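Local structure of putative hydrolase (Chromobacterium violaceum, 3MCW) at residues M20-D25 and F78-E83; V141-D146 and E177-C182; S97-T102 and R132-L137; P31-Q36 and S162-H167; L6-D11 and A185-A190. The protein is a putative hydrolase of the isochorismatase family, whose substrate and reaction remain unassigned. All coordinates share one frame; numbering follows the deposited sequence. Where two conformers were deposited one is given.

Interaction 1: M20-D25 and F78-E83; sequences MQQAVD and FKPEVE
Met-20, a selenomethionine in the crystal, meets 78-83 through both backbone and side chain. Its carbonyl O accepts the backbone N of Lys-79 at 2.9 Å in an almost straight bond (176° at the hydrogen), and its CB is touched at 3.5 Å by the CG2 methyl of Val-82. The same Met-20 O sits at the edge of the Phe-78 ring. At Gln-21 the two segments form a single beta bridge, its CA 4.1 Å from that of Phe-78, which joins the loop after strand 14-18 to the loop before strand 89-93. The Gln-21 amide turns away, to His-60 N and His-76 O. Gln-22 is long enough to reach back: NE2 donates to Phe-78 O at 3.0 Å, its partner in the amide plane but NE2 standing above the carbonyl plane. Val-24 offers CG2 to Lys-79 CE at 3.6 Å, an apolar rest for the lysine chain. That chain then bends at its last torsion (chi4 -77°), bringing NZ to Asp-25 OD1 at 2.8 Å, on the syn lone pair. Glu-38 is a second salt-bridge partner of NZ. Two acidic partners would probably keep Lys-79 protonated, so the ammonium ties both loops to the start of helix 37-51.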
# COMPACT_ATOMS: atom_id res chain seq x y z
N MSE A 20 0.30 -8.81 -15.78
CA MSE A 20 0.10 -8.36 -17.16
C MSE A 20 -0.62 -9.45 -17.94
O MSE A 20 -0.06 -10.08 -18.82
CB MSE A 20 1.42 -7.95 -17.79
CG MSE A 20 1.93 -6.65 -17.21
SE MSE A 20 0.87 -5.10 -17.73
CE MSE A 20 1.89 -5.02 -19.46
N GLN A 21 -1.88 -9.62 -17.59
CA GLN A 21 -2.78 -10.66 -18.07
C GLN A 21 -3.89 -10.03 -18.89
O GLN A 21 -4.22 -8.85 -18.76
CB GLN A 21 -3.32 -11.48 -16.90
CG GLN A 21 -2.25 -12.33 -16.23
CD GLN A 21 -2.61 -12.67 -14.80
OE1 GLN A 21 -2.21 -11.96 -13.88
NE2 GLN A 21 -3.39 -13.75 -14.61
N GLN A 22 -4.47 -10.84 -19.78
CA GLN A 22 -5.45 -10.34 -20.73
C GLN A 22 -6.72 -9.82 -20.04
O GLN A 22 -7.42 -8.99 -20.61
CB GLN A 22 -5.76 -11.38 -21.78
CG GLN A 22 -4.52 -11.69 -22.64
CD GLN A 22 -4.69 -12.83 -23.60
OE1 GLN A 22 -5.76 -13.03 -24.11
NE2 GLN A 22 -3.64 -13.61 -23.81
N ALA A 23 -6.96 -10.23 -18.81
CA ALA A 23 -8.07 -9.75 -17.98
C ALA A 23 -8.19 -8.26 -17.99
O ALA A 23 -9.32 -7.73 -17.99
CB ALA A 23 -7.88 -10.21 -16.52
N VAL A 24 -7.06 -7.55 -17.94
CA VAL A 24 -7.11 -6.12 -17.76
C VAL A 24 -7.55 -5.38 -18.99
O VAL A 24 -7.78 -4.18 -18.90
CB VAL A 24 -5.81 -5.56 -17.22
CG1 VAL A 24 -5.38 -6.25 -15.90
CG2 VAL A 24 -4.72 -5.66 -18.21
N ASP A 25 -7.68 -6.09 -20.12
CA ASP A 25 -8.26 -5.52 -21.33
C ASP A 25 -9.76 -5.48 -21.31
O ASP A 25 -10.38 -4.85 -22.17
CB ASP A 25 -7.78 -6.30 -22.57
CG ASP A 25 -6.29 -6.28 -22.73
OD1 ASP A 25 -5.65 -5.30 -22.30
OD2 ASP A 25 -5.74 -7.25 -23.28
N PHE A 78 -1.33 -14.63 -19.73
CA PHE A 78 -0.48 -13.46 -19.91
C PHE A 78 -0.74 -12.80 -21.26
O PHE A 78 -1.07 -13.48 -22.25
CB PHE A 78 0.99 -13.82 -19.76
CG PHE A 78 1.41 -14.01 -18.33
CD1 PHE A 78 1.62 -12.93 -17.50
CD2 PHE A 78 1.61 -15.27 -17.79
CE1 PHE A 78 2.02 -13.09 -16.18
CE2 PHE A 78 2.00 -15.42 -16.48
CZ PHE A 78 2.20 -14.33 -15.67
N LYS A 79 -0.58 -11.48 -21.29
CA LYS A 79 -0.59 -10.73 -22.53
C LYS A 79 0.58 -11.23 -23.40
O LYS A 79 1.68 -11.49 -22.89
CB LYS A 79 -0.43 -9.23 -22.24
CG LYS A 79 -1.65 -8.62 -21.62
CD LYS A 79 -1.32 -7.23 -21.02
CE LYS A 79 -2.55 -6.37 -20.97
NZ LYS A 79 -2.91 -5.79 -22.32
N PRO A 80 0.36 -11.35 -24.71
CA PRO A 80 1.39 -11.90 -25.56
C PRO A 80 2.69 -11.09 -25.55
O PRO A 80 3.75 -11.70 -25.67
CB PRO A 80 0.73 -11.91 -26.95
CG PRO A 80 -0.44 -11.02 -26.83
CD PRO A 80 -0.87 -10.99 -25.44
N GLU A 81 2.60 -9.77 -25.32
CA GLU A 81 3.76 -8.88 -25.31
C GLU A 81 4.76 -9.28 -24.26
O GLU A 81 5.94 -8.96 -24.36
CB GLU A 81 3.36 -7.41 -25.06
CG GLU A 81 2.58 -6.76 -26.16
CD GLU A 81 1.09 -6.85 -25.98
OE1 GLU A 81 0.59 -7.73 -25.26
OE2 GLU A 81 0.40 -6.02 -26.60
N VAL A 82 4.27 -9.90 -23.18
CA VAL A 82 5.09 -10.22 -22.02
C VAL A 82 4.87 -11.66 -21.55
O VAL A 82 5.05 -11.99 -20.39
CB VAL A 82 4.86 -9.22 -20.87
CG1 VAL A 82 5.43 -7.83 -21.26
CG2 VAL A 82 3.37 -9.14 -20.48
N GLU A 83 4.59 -12.54 -22.49
CA GLU A 83 4.35 -13.94 -22.13
C GLU A 83 5.66 -14.57 -21.62
O GLU A 83 6.71 -14.43 -22.24
CB GLU A 83 3.77 -14.74 -23.31
CG GLU A 83 3.41 -16.22 -23.03
CD GLU A 83 3.13 -16.99 -24.32
OE1 GLU A 83 2.88 -16.32 -25.36
OE2 GLU A 83 3.15 -18.24 -24.30

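Interaction 2: V141-D146 and E177-C182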
# COMPACT_ATOMS: atom_id res chain seq x y z
N VAL A 141 13.75 -0.38 -4.68
CA VAL A 141 12.79 -0.53 -5.76
C VAL A 141 12.85 0.64 -6.73
O VAL A 141 12.80 1.80 -6.33
CB VAL A 141 11.35 -0.63 -5.23
CG1 VAL A 141 10.37 -0.77 -6.37
CG2 VAL A 141 11.23 -1.75 -4.22
N CYS A 142 12.97 0.31 -8.02
CA CYS A 142 12.77 1.28 -9.12
C CYS A 142 11.46 0.92 -9.77
O CYS A 142 11.28 -0.19 -10.26
CB CYS A 142 13.84 1.22 -10.22
SG CYS A 142 15.49 1.61 -9.68
N LEU A 143 10.52 1.86 -9.79
CA LEU A 143 9.21 1.66 -10.39
C LEU A 143 9.24 2.27 -11.78
O LEU A 143 9.39 3.50 -11.92
CB LEU A 143 8.13 2.31 -9.52
CG LEU A 143 6.72 2.14 -10.04
CD1 LEU A 143 6.32 0.70 -10.21
CD2 LEU A 143 5.76 2.80 -9.06
N ALA A 144 9.13 1.44 -12.82
CA ALA A 144 9.16 1.87 -14.22
C ALA A 144 7.77 2.34 -14.59
O ALA A 144 6.93 1.57 -15.08
CB ALA A 144 9.65 0.74 -15.14
N GLU A 145 7.50 3.61 -14.35
CA GLU A 145 6.12 4.08 -14.35
C GLU A 145 5.46 4.06 -15.74
O GLU A 145 4.26 3.93 -15.86
CB GLU A 145 5.97 5.45 -13.67
CG GLU A 145 6.64 6.57 -14.39
CD GLU A 145 5.78 7.19 -15.49
OE1 GLU A 145 4.54 7.13 -15.41
OE2 GLU A 145 6.39 7.76 -16.43
N ASP A 146 6.28 4.23 -16.78
CA ASP A 146 5.78 4.14 -18.16
C ASP A 146 5.40 2.74 -18.58
O ASP A 146 4.73 2.54 -19.58
CB ASP A 146 6.76 4.78 -19.15
CG ASP A 146 8.12 4.12 -19.18
OD1 ASP A 146 8.63 3.70 -18.11
OD2 ASP A 146 8.74 4.07 -20.26
N GLU A 177 9.25 7.65 -0.51
CA GLU A 177 8.85 6.93 0.68
C GLU A 177 9.01 5.42 0.52
O GLU A 177 9.32 4.73 1.49
CB GLU A 177 7.40 7.30 1.03
CG GLU A 177 6.94 6.93 2.40
CD GLU A 177 7.50 7.79 3.53
OE1 GLU A 177 8.38 8.64 3.28
OE2 GLU A 177 7.05 7.61 4.70
N TYR A 178 8.72 4.90 -0.66
CA TYR A 178 8.72 3.46 -0.93
C TYR A 178 9.63 3.00 -2.06
O TYR A 178 9.97 1.82 -2.11
CB TYR A 178 7.30 2.98 -1.21
CG TYR A 178 6.32 3.26 -0.10
CD1 TYR A 178 6.12 2.35 0.96
CD2 TYR A 178 5.54 4.39 -0.12
CE1 TYR A 178 5.18 2.62 1.96
CE2 TYR A 178 4.60 4.66 0.89
CZ TYR A 178 4.43 3.78 1.90
OH TYR A 178 3.51 4.00 2.91
N CYS A 179 9.94 3.88 -3.00
CA CYS A 179 10.68 3.49 -4.22
C CYS A 179 11.21 4.73 -4.90
O CYS A 179 10.96 5.86 -4.46
CB CYS A 179 9.77 2.73 -5.18
SG CYS A 179 8.50 3.76 -5.95
N ARG A 180 12.00 4.52 -5.95
CA ARG A 180 12.36 5.57 -6.89
C ARG A 180 11.52 5.38 -8.14
O ARG A 180 11.64 4.36 -8.84
CB ARG A 180 13.84 5.48 -7.23
CG ARG A 180 14.29 6.59 -8.15
CD ARG A 180 15.77 6.58 -8.37
NE ARG A 180 16.15 7.59 -9.32
CZ ARG A 180 17.39 8.01 -9.50
NH1 ARG A 180 18.37 7.46 -8.79
NH2 ARG A 180 17.64 8.94 -10.40
N VAL A 181 10.70 6.37 -8.48
CA VAL A 181 9.91 6.35 -9.71
C VAL A 181 10.81 6.81 -10.86
O VAL A 181 11.44 7.84 -10.78
CB VAL A 181 8.69 7.25 -9.57
CG1 VAL A 181 7.96 7.36 -10.93
CG2 VAL A 181 7.76 6.71 -8.48
N CYS A 182 10.85 6.02 -11.93
CA CYS A 182 11.64 6.41 -13.08
C CYS A 182 11.05 5.84 -14.35
O CYS A 182 9.95 5.28 -14.34
CB CYS A 182 13.05 5.94 -12.86
SG CYS A 182 13.08 4.16 -12.66
O HOH W 1 12.67 1.03 -2.31
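Two carbonyl oxygens, Leu-143 O and Cys-182 O, stand only 3.1 Å apart although both are acceptors. The chain explains it: Ala-144 is the centre of an inverse gamma turn, which swings Glu-145 N round to donate to Cys-182 O at 3.0 Å, while Leu-143 O is held by Cys-182 N at 2.9 Å. Both oxygens thus have an N-H to offset their repulsion. Before this corner the strands run parallel, inclined by 30°, with Arg-180 N bonded to Val-141 O and Leu-143 N to Arg-180 O; at the other end a water bridges Val-141 N and Tyr-178 O.

The paired residues are mostly apolar, as suits strands with helices on both faces; Arg-180, at the exposed margin, sends NH2 to Ala-4 O. Cys-142 and Cys-182 share a face, CB of the first 3.9 Å from SG of the second. Cys-182 SG lies between its own N and carbonyl carbon (chi1 59°), the rotation that turns it over strand 141-144. Ile-187 of helix 184-191 packs against it. On the reverse face Leu-143 CB meets Cys-179 SG at 3.9 Å, and Leu-143 also packs on Leu-171 and Leu-174 of helix 163-174. Glu-145 lays its methylene CG 3.8 Å from Val-181 CG1 and sends OE1 on to His-167. Strand 180-182 is the outermost strand, within this chain, of the parallel sheet (order 3-2-1-4-5-6) in the alpha/beta/alpha sandwich of the isochorismatase family.

Interaction 3: S97-T102 and R132-L137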
# COMPACT_ATOMS: atom_id res chain seq x y z
N SER A 97 -0.81 -7.82 -2.96
CA SER A 97 0.63 -7.83 -2.82
C SER A 97 1.24 -9.14 -3.28
O SER A 97 0.87 -10.20 -2.81
CB SER A 97 1.03 -7.58 -1.37
OG SER A 97 2.45 -7.75 -1.31
N ALA A 98 2.27 -9.04 -4.11
CA ALA A 98 3.01 -10.22 -4.62
C ALA A 98 3.77 -10.96 -3.52
O ALA A 98 4.24 -12.06 -3.78
CB ALA A 98 3.97 -9.81 -5.72
N PHE A 99 3.91 -10.36 -2.32
CA PHE A 99 4.60 -11.03 -1.23
C PHE A 99 3.71 -11.97 -0.40
O PHE A 99 4.21 -12.90 0.24
CB PHE A 99 5.23 -10.00 -0.29
CG PHE A 99 6.33 -9.22 -0.92
CD1 PHE A 99 7.64 -9.71 -0.96
CD2 PHE A 99 6.09 -8.00 -1.52
CE1 PHE A 99 8.66 -9.02 -1.55
CE2 PHE A 99 7.11 -7.31 -2.12
CZ PHE A 99 8.41 -7.81 -2.14
N ILE A 100 2.43 -11.72 -0.38
CA ILE A 100 1.56 -12.37 0.59
C ILE A 100 1.10 -13.71 0.07
O ILE A 100 0.51 -13.83 -1.00
CB ILE A 100 0.42 -11.46 1.04
CG1 ILE A 100 1.04 -10.32 1.90
CG2 ILE A 100 -0.61 -12.27 1.86
CD1 ILE A 100 0.09 -9.24 2.35
N GLY A 101 1.46 -14.74 0.81
CA GLY A 101 1.08 -16.10 0.49
C GLY A 101 1.94 -16.72 -0.59
O GLY A 101 1.58 -17.78 -1.10
N THR A 102 3.03 -16.05 -0.89
CA THR A 102 3.97 -16.58 -1.78
C THR A 102 5.30 -16.66 -1.10
O THR A 102 5.52 -16.15 -0.00
CB THR A 102 4.13 -15.71 -3.02
OG1 THR A 102 4.94 -14.60 -2.67
CG2 THR A 102 2.76 -15.23 -3.55
N ARG A 132 4.72 -0.87 -1.98
CA ARG A 132 4.73 -0.37 -0.60
C ARG A 132 5.35 -1.44 0.30
O ARG A 132 6.18 -1.10 1.16
CB ARG A 132 3.35 0.03 -0.10
CG ARG A 132 2.82 1.32 -0.68
CD ARG A 132 1.52 1.74 -0.01
NE ARG A 132 0.91 2.95 -0.54
CZ ARG A 132 0.56 4.01 0.18
NH1 ARG A 132 0.83 4.13 1.46
NH2 ARG A 132 -0.19 4.94 -0.39
N MSE A 133 4.93 -2.69 0.15
CA MSE A 133 5.55 -3.75 0.97
C MSE A 133 7.01 -3.94 0.66
O MSE A 133 7.82 -4.07 1.58
CB MSE A 133 4.82 -5.09 0.84
CG MSE A 133 3.59 -5.12 1.60
SE MSE A 133 2.82 -6.92 1.79
CE MSE A 133 4.30 -7.84 2.66
N ALA A 134 7.37 -3.96 -0.62
CA ALA A 134 8.79 -4.13 -0.97
C ALA A 134 9.67 -3.08 -0.31
O ALA A 134 10.73 -3.41 0.24
CB ALA A 134 8.97 -4.11 -2.49
N GLY A 135 9.28 -1.82 -0.42
CA GLY A 135 10.10 -0.77 0.15
C GLY A 135 10.19 -0.90 1.67
O GLY A 135 11.27 -0.80 2.26
N ASN A 136 9.07 -1.19 2.32
CA ASN A 136 9.10 -1.32 3.77
C ASN A 136 9.86 -2.56 4.26
O ASN A 136 10.40 -2.55 5.36
CB ASN A 136 7.67 -1.33 4.36
CG ASN A 136 6.93 0.02 4.38
OD1 ASN A 136 5.82 0.06 4.89
ND2 ASN A 136 7.51 1.08 3.90
N LEU A 137 9.92 -3.60 3.42
CA LEU A 137 10.72 -4.79 3.72
C LEU A 137 12.22 -4.54 3.52
O LEU A 137 13.03 -5.40 3.87
CB LEU A 137 10.25 -5.98 2.87
CG LEU A 137 8.90 -6.59 3.27
CD1 LEU A 137 8.44 -7.58 2.20
CD2 LEU A 137 8.93 -7.25 4.65
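The loop 97-102 is two successive turns, type I from Ser-97 to Ile-100 and type II from Phe-99 to Thr-102, set against the C-terminal part of helix 123-136; the CA atoms of Ser-97 and Met-133 come within 7.4 Å. Gly-101 suits the second turn, whose phi of 79° is easy for glycine. With OG anti to its own N (chi1 174°), Ser-97 accepts Phe-99 N at 3.2 Å in an ST turn. Met-133, a selenomethionine described here in one of two conformers, has a flexible chain that fits between unlike neighbours: SE touches Ile-100 CD1 at 3.6 Å, and its methyl CE reaches CB of Phe-99 at 3.8 Å. The Phe-99 ring lies against the helix between Ala-134 and Leu-137. CD1 of Leu-137 sits over one face, 4.0 Å from the centroid, as a CH-pi contact, and Phe-99 CE2 comes 3.7 Å from Ala-134 CB, a residue small enough to let a ring lie close to the helix. Beyond, Met-133 packs on Met-133 of the second subunit, and Ser-97 N bonds Asn-136 of that subunit. The contact therefore joins the loop after strand 89-93 to helix 123-136 at the dimer interface of this alpha/beta fold.

Interaction 4: P31-Q36 and S162-H167; sequences PRNHPQ and SADEVH
Asn-33 faces the first turn of helix 163-174, between Ala-163 and His-167, and these three residues bury the most surface here. In the alpha/beta fold of the isochorismatase family, this brings the loop between strand 14-18 and helix 37-51 onto the N-terminal turn of that helix. The helix starts with a capping box: Ser-162 OG accepts Glu-165 N, and Glu-165 OE1 accepts Ser-162 N through its anti lone pair, which satisfies both N-H groups.

Ala-163 has only a methyl group to offer, and that lets the loop backbone come close; its CB is 3.4 Å from Asn-33 N and 3.7 Å from Asn-33 CB. Asn-33 carries CG between its own N and carbonyl carbon (chi1 69°), a rotation that lifts the amide over the imidazole of His-167. There ND2 stands 3.3 Å above one face of that ring, nearest CG at 3.4 Å, with amide and ring planes 64° apart. OD1 points elsewhere, to Thr-150 N, which fixes the amide from its other end. The same ND2 also lies over one face of the His-34 ring, in both cases offset toward the rim.

His-167 ND1 bonds Thr-123 OG1, and with Glu-145 at NE2 this fixes the rotation of the ring that His-34 meets. The two imidazoles meet obliquely, planes at 67° and centroids 4.5 Å apart, while His-34 ND1 bonds Cys-148 O. Arg-32 braces the loop, its NE donating in the guanidinium plane to Asn-33 O. One water accepts from His-34 N and donates to OD2 of Asp-164, in the conformer given, at 2.9 Å from each.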
# COMPACT_ATOMS: atom_id res chain seq x y z
N PRO A 31 -11.84 2.99 -18.43
CA PRO A 31 -10.75 3.48 -19.26
C PRO A 31 -9.41 3.44 -18.54
O PRO A 31 -9.33 3.68 -17.34
CB PRO A 31 -11.19 4.90 -19.61
CG PRO A 31 -12.70 4.87 -19.49
CD PRO A 31 -12.94 3.97 -18.32
N ARG A 32 -8.37 3.24 -19.34
CA ARG A 32 -6.99 3.16 -18.87
C ARG A 32 -6.15 4.28 -19.42
O ARG A 32 -6.47 4.95 -20.40
CB ARG A 32 -6.37 1.82 -19.31
CG ARG A 32 -6.33 1.62 -20.84
CD ARG A 32 -5.54 0.43 -21.22
NE ARG A 32 -4.11 0.65 -21.18
CZ ARG A 32 -3.21 -0.26 -21.58
NH1 ARG A 32 -3.62 -1.43 -22.03
NH2 ARG A 32 -1.92 0.01 -21.56
N ASN A 33 -5.00 4.50 -18.79
CA ASN A 33 -3.95 5.36 -19.29
C ASN A 33 -2.83 4.52 -19.94
O ASN A 33 -2.93 3.28 -20.06
CB ASN A 33 -3.39 6.27 -18.18
CG ASN A 33 -2.61 5.53 -17.12
OD1 ASN A 33 -2.89 4.39 -16.86
ND2 ASN A 33 -1.59 6.17 -16.53
N HIS A 34 -1.76 5.22 -20.32
CA HIS A 34 -0.51 4.63 -20.79
C HIS A 34 -0.70 3.51 -21.80
O HIS A 34 -0.34 2.37 -21.56
CB HIS A 34 0.37 4.15 -19.63
CG HIS A 34 1.07 5.25 -18.92
ND1 HIS A 34 1.99 5.02 -17.92
CD2 HIS A 34 1.07 6.59 -19.13
CE1 HIS A 34 2.49 6.16 -17.52
NE2 HIS A 34 1.98 7.13 -18.25
N PRO A 35 -1.22 3.84 -22.98
CA PRO A 35 -1.45 2.83 -23.99
C PRO A 35 -0.23 2.06 -24.45
O PRO A 35 -0.40 0.95 -24.97
CB PRO A 35 -2.08 3.64 -25.15
CG PRO A 35 -1.58 5.04 -24.95
CD PRO A 35 -1.61 5.18 -23.44
N GLN A 36 0.95 2.63 -24.28
CA GLN A 36 2.22 2.01 -24.65
C GLN A 36 2.87 1.22 -23.50
O GLN A 36 4.01 0.78 -23.62
CB GLN A 36 3.21 3.07 -25.14
CG GLN A 36 2.81 3.75 -26.47
CD GLN A 36 1.86 2.91 -27.32
OE1 GLN A 36 1.90 1.68 -27.32
NE2 GLN A 36 0.98 3.60 -28.05
N SER A 162 -9.46 10.71 -13.74
CA SER A 162 -8.97 9.92 -14.84
C SER A 162 -7.92 8.94 -14.37
O SER A 162 -7.24 9.16 -13.37
CB SER A 162 -8.38 10.83 -15.92
OG SER A 162 -7.15 11.39 -15.46
N ALA A 163 -7.66 7.94 -15.19
CA ALA A 163 -6.55 7.00 -14.94
C ALA A 163 -5.27 7.77 -14.80
O ALA A 163 -4.43 7.43 -13.96
CB ALA A 163 -6.46 6.01 -16.09
N ASP A 164 -5.03 8.80 -15.61
CA ASP A 164 -3.83 9.63 -15.49
C ASP A 164 -3.69 10.24 -14.10
O ASP A 164 -2.63 10.27 -13.50
CB ASP A 164 -3.83 10.76 -16.54
CG ASP A 164 -3.70 10.23 -17.94
OD1 ASP A 164 -4.62 10.52 -18.72
OD2 ASP A 164 -2.71 9.54 -18.26
N GLU A 165 -4.81 10.78 -13.60
CA GLU A 165 -4.80 11.42 -12.29
C GLU A 165 -4.57 10.40 -11.19
O GLU A 165 -3.86 10.67 -10.23
CB GLU A 165 -6.11 12.17 -12.07
CG GLU A 165 -6.26 13.41 -12.94
CD GLU A 165 -7.62 14.05 -12.79
OE1 GLU A 165 -8.66 13.42 -12.98
OE2 GLU A 165 -7.62 15.25 -12.46
N VAL A 166 -5.21 9.24 -11.29
CA VAL A 166 -5.03 8.16 -10.32
C VAL A 166 -3.57 7.73 -10.28
O VAL A 166 -2.97 7.58 -9.22
CB VAL A 166 -5.98 6.98 -10.64
CG1 VAL A 166 -5.69 5.77 -9.76
CG2 VAL A 166 -7.45 7.41 -10.54
N HIS A 167 -3.01 7.51 -11.46
CA HIS A 167 -1.61 7.13 -11.63
C HIS A 167 -0.70 8.18 -10.98
O HIS A 167 0.21 7.85 -10.24
CB HIS A 167 -1.34 7.00 -13.15
CG HIS A 167 -0.00 6.49 -13.55
ND1 HIS A 167 0.27 5.16 -13.78
CD2 HIS A 167 1.10 7.19 -13.89
CE1 HIS A 167 1.54 5.09 -14.20
NE2 HIS A 167 2.07 6.30 -14.27
O HOH W 2 -1.83 8.15 -20.63

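Interaction 5: L6-D11 and A185-A190; sequences LRFSSD and ADILAA
Ala-190 and Leu-6 make the closest approach: CB of the alanine lies 3.4 Å from the carbonyl O of Leu-6, and the same methyl comes 3.6 Å from CE2 of Phe-8. Its small size allows the N-terminal chain to pass right beside the helix. Leu-6 divides its branches: CD2 rests on the helix 3.9 Å from CG1 of Ile-187, while CD1 goes to Cys-142 of strand 140-149. CG of the leucine stands anti to its backbone N (chi1 177°), reaching out toward the helix. Phe-8 brings the far end of its ring: CZ is 4.1 Å from CG2 of Ile-187, and Ile-187 O lies at the ring's edge, near its plane, 3.9 Å from CE2. The two branches of Ile-187 are thus divided, CG1 to Leu-6 and CG2 to Phe-8, a task for which a beta-branched residue is well suited.

No direct hydrogen bond joins the segments, but a water does, accepting from Phe-8 N at 3.0 Å and donating to Ala-190 O at 2.8 Å.

Further out, Phe-8 also packs on Val-117 of strand 115-121, on Pro-13 and on Ile-194. Ile-187 extends to Leu-44 and Trp-48 of helix 37-51. Beyond Phe-8 the loop is fastened by Glu-115, which takes Ser-9 N and Ser-10 OG, and Asp-186 OD2 accepts Gly-183 N at the helix start. The contact therefore joins the N-terminal loop before strand 14-18 to helix 184-191 near the C-terminus mainly by hydrophobic burial, and a water carries the polar link between Phe-8 N and Ala-190 O.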
# COMPACT_ATOMS: atom_id res chain seq x y z
N LEU A 6 20.08 7.63 -12.97
CA LEU A 6 19.93 6.33 -12.33
C LEU A 6 21.13 5.42 -12.52
O LEU A 6 21.63 5.24 -13.62
CB LEU A 6 18.69 5.61 -12.86
CG LEU A 6 18.43 4.20 -12.32
CD1 LEU A 6 18.02 4.23 -10.86
CD2 LEU A 6 17.37 3.53 -13.17
N ARG A 7 21.54 4.86 -11.40
CA ARG A 7 22.61 3.89 -11.36
C ARG A 7 22.19 2.76 -10.42
O ARG A 7 21.79 3.00 -9.28
CB ARG A 7 23.90 4.58 -10.87
CG ARG A 7 25.10 3.69 -10.59
CD ARG A 7 26.18 4.43 -9.79
NE ARG A 7 27.32 3.56 -9.48
N PHE A 8 22.26 1.52 -10.89
CA PHE A 8 21.99 0.37 -10.05
C PHE A 8 23.12 0.21 -9.06
O PHE A 8 24.28 0.46 -9.38
CB PHE A 8 21.81 -0.90 -10.88
CG PHE A 8 20.57 -0.89 -11.68
CD1 PHE A 8 19.33 -0.93 -11.03
CD2 PHE A 8 20.57 -0.78 -13.05
CE1 PHE A 8 18.14 -0.88 -11.70
CE2 PHE A 8 19.33 -0.75 -13.74
CZ PHE A 8 18.14 -0.80 -13.03
N SER A 9 22.75 -0.17 -7.84
CA SER A 9 23.73 -0.40 -6.78
C SER A 9 24.30 -1.82 -6.86
O SER A 9 25.37 -2.09 -6.33
CB SER A 9 23.10 -0.16 -5.41
OG SER A 9 21.96 -0.98 -5.24
N SER A 10 23.56 -2.72 -7.52
CA SER A 10 23.99 -4.11 -7.70
C SER A 10 24.16 -4.42 -9.18
O SER A 10 23.78 -3.63 -10.03
CB SER A 10 22.96 -5.09 -7.11
OG SER A 10 21.92 -5.43 -8.02
N ASP A 11 24.79 -5.57 -9.47
CA ASP A 11 24.98 -6.02 -10.84
C ASP A 11 23.88 -7.02 -11.27
O ASP A 11 23.96 -7.63 -12.34
CB ASP A 11 26.37 -6.60 -11.09
CG ASP A 11 26.64 -7.87 -10.30
OD1 ASP A 11 25.76 -8.42 -9.62
OD2 ASP A 11 27.81 -8.31 -10.36
N ALA A 185 13.36 4.08 -20.17
CA ALA A 185 14.56 4.50 -20.91
C ALA A 185 15.72 4.67 -19.94
O ALA A 185 16.87 4.30 -20.27
CB ALA A 185 14.31 5.75 -21.72
N ASP A 186 15.48 5.28 -18.79
CA ASP A 186 16.47 5.50 -17.69
C ASP A 186 17.08 4.17 -17.28
O ASP A 186 18.27 3.99 -17.04
CB ASP A 186 15.82 6.07 -16.37
CG ASP A 186 15.10 7.44 -16.53
OD1 ASP A 186 15.57 8.26 -17.37
OD2 ASP A 186 14.08 7.68 -15.79
N ILE A 187 16.17 3.24 -17.06
CA ILE A 187 16.51 1.91 -16.57
C ILE A 187 17.41 1.19 -17.61
O ILE A 187 18.44 0.59 -17.27
CB ILE A 187 15.23 1.11 -16.28
CG1 ILE A 187 14.55 1.65 -15.01
CG2 ILE A 187 15.58 -0.38 -16.15
CD1 ILE A 187 13.07 1.35 -14.93
N LEU A 188 17.01 1.23 -18.87
CA LEU A 188 17.76 0.56 -19.92
C LEU A 188 19.13 1.16 -20.06
O LEU A 188 20.11 0.42 -20.26
CB LEU A 188 16.99 0.62 -21.24
CG LEU A 188 15.69 -0.20 -21.30
CD1 LEU A 188 14.91 0.15 -22.58
CD2 LEU A 188 15.97 -1.71 -21.17
N ALA A 189 19.25 2.48 -19.93
CA ALA A 189 20.56 3.12 -19.97
C ALA A 189 21.41 2.67 -18.79
O ALA A 189 22.60 2.39 -18.92
CB ALA A 189 20.40 4.63 -19.98
N ALA A 190 20.79 2.56 -17.61
CA ALA A 190 21.52 2.16 -16.40
C ALA A 190 22.06 0.73 -16.51
O ALA A 190 23.16 0.44 -15.99
CB ALA A 190 20.65 2.32 -15.16
O HOH W 3 23.79 1.35 -13.44

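How the interactions relate
Interaction 2 touches interactions 3, 4 and 5, which do not touch one another. Val-141 CG2 meets Ala-134 CB of interaction 3 at 3.7 Å, Glu-145 OE1 comes 3.1 Å from His-34 CE1 of interaction 4, and Ala-144 CB lies 3.5 Å from Ile-187 CD1 of interaction 5. Interaction 1 stands apart, its centre 21 Å from that of interaction 2, and is about 4 Å from interaction 4 at the nearest atoms, without touching; Glu-38, the partner of Lys-79, also forms a salt bridge with Arg-32 of interaction 4. A bound 1,2-ethanediol near Val-24 may mark a pocket beside interaction 1. Interactions 2, 3 and 4 also reach the second subunit.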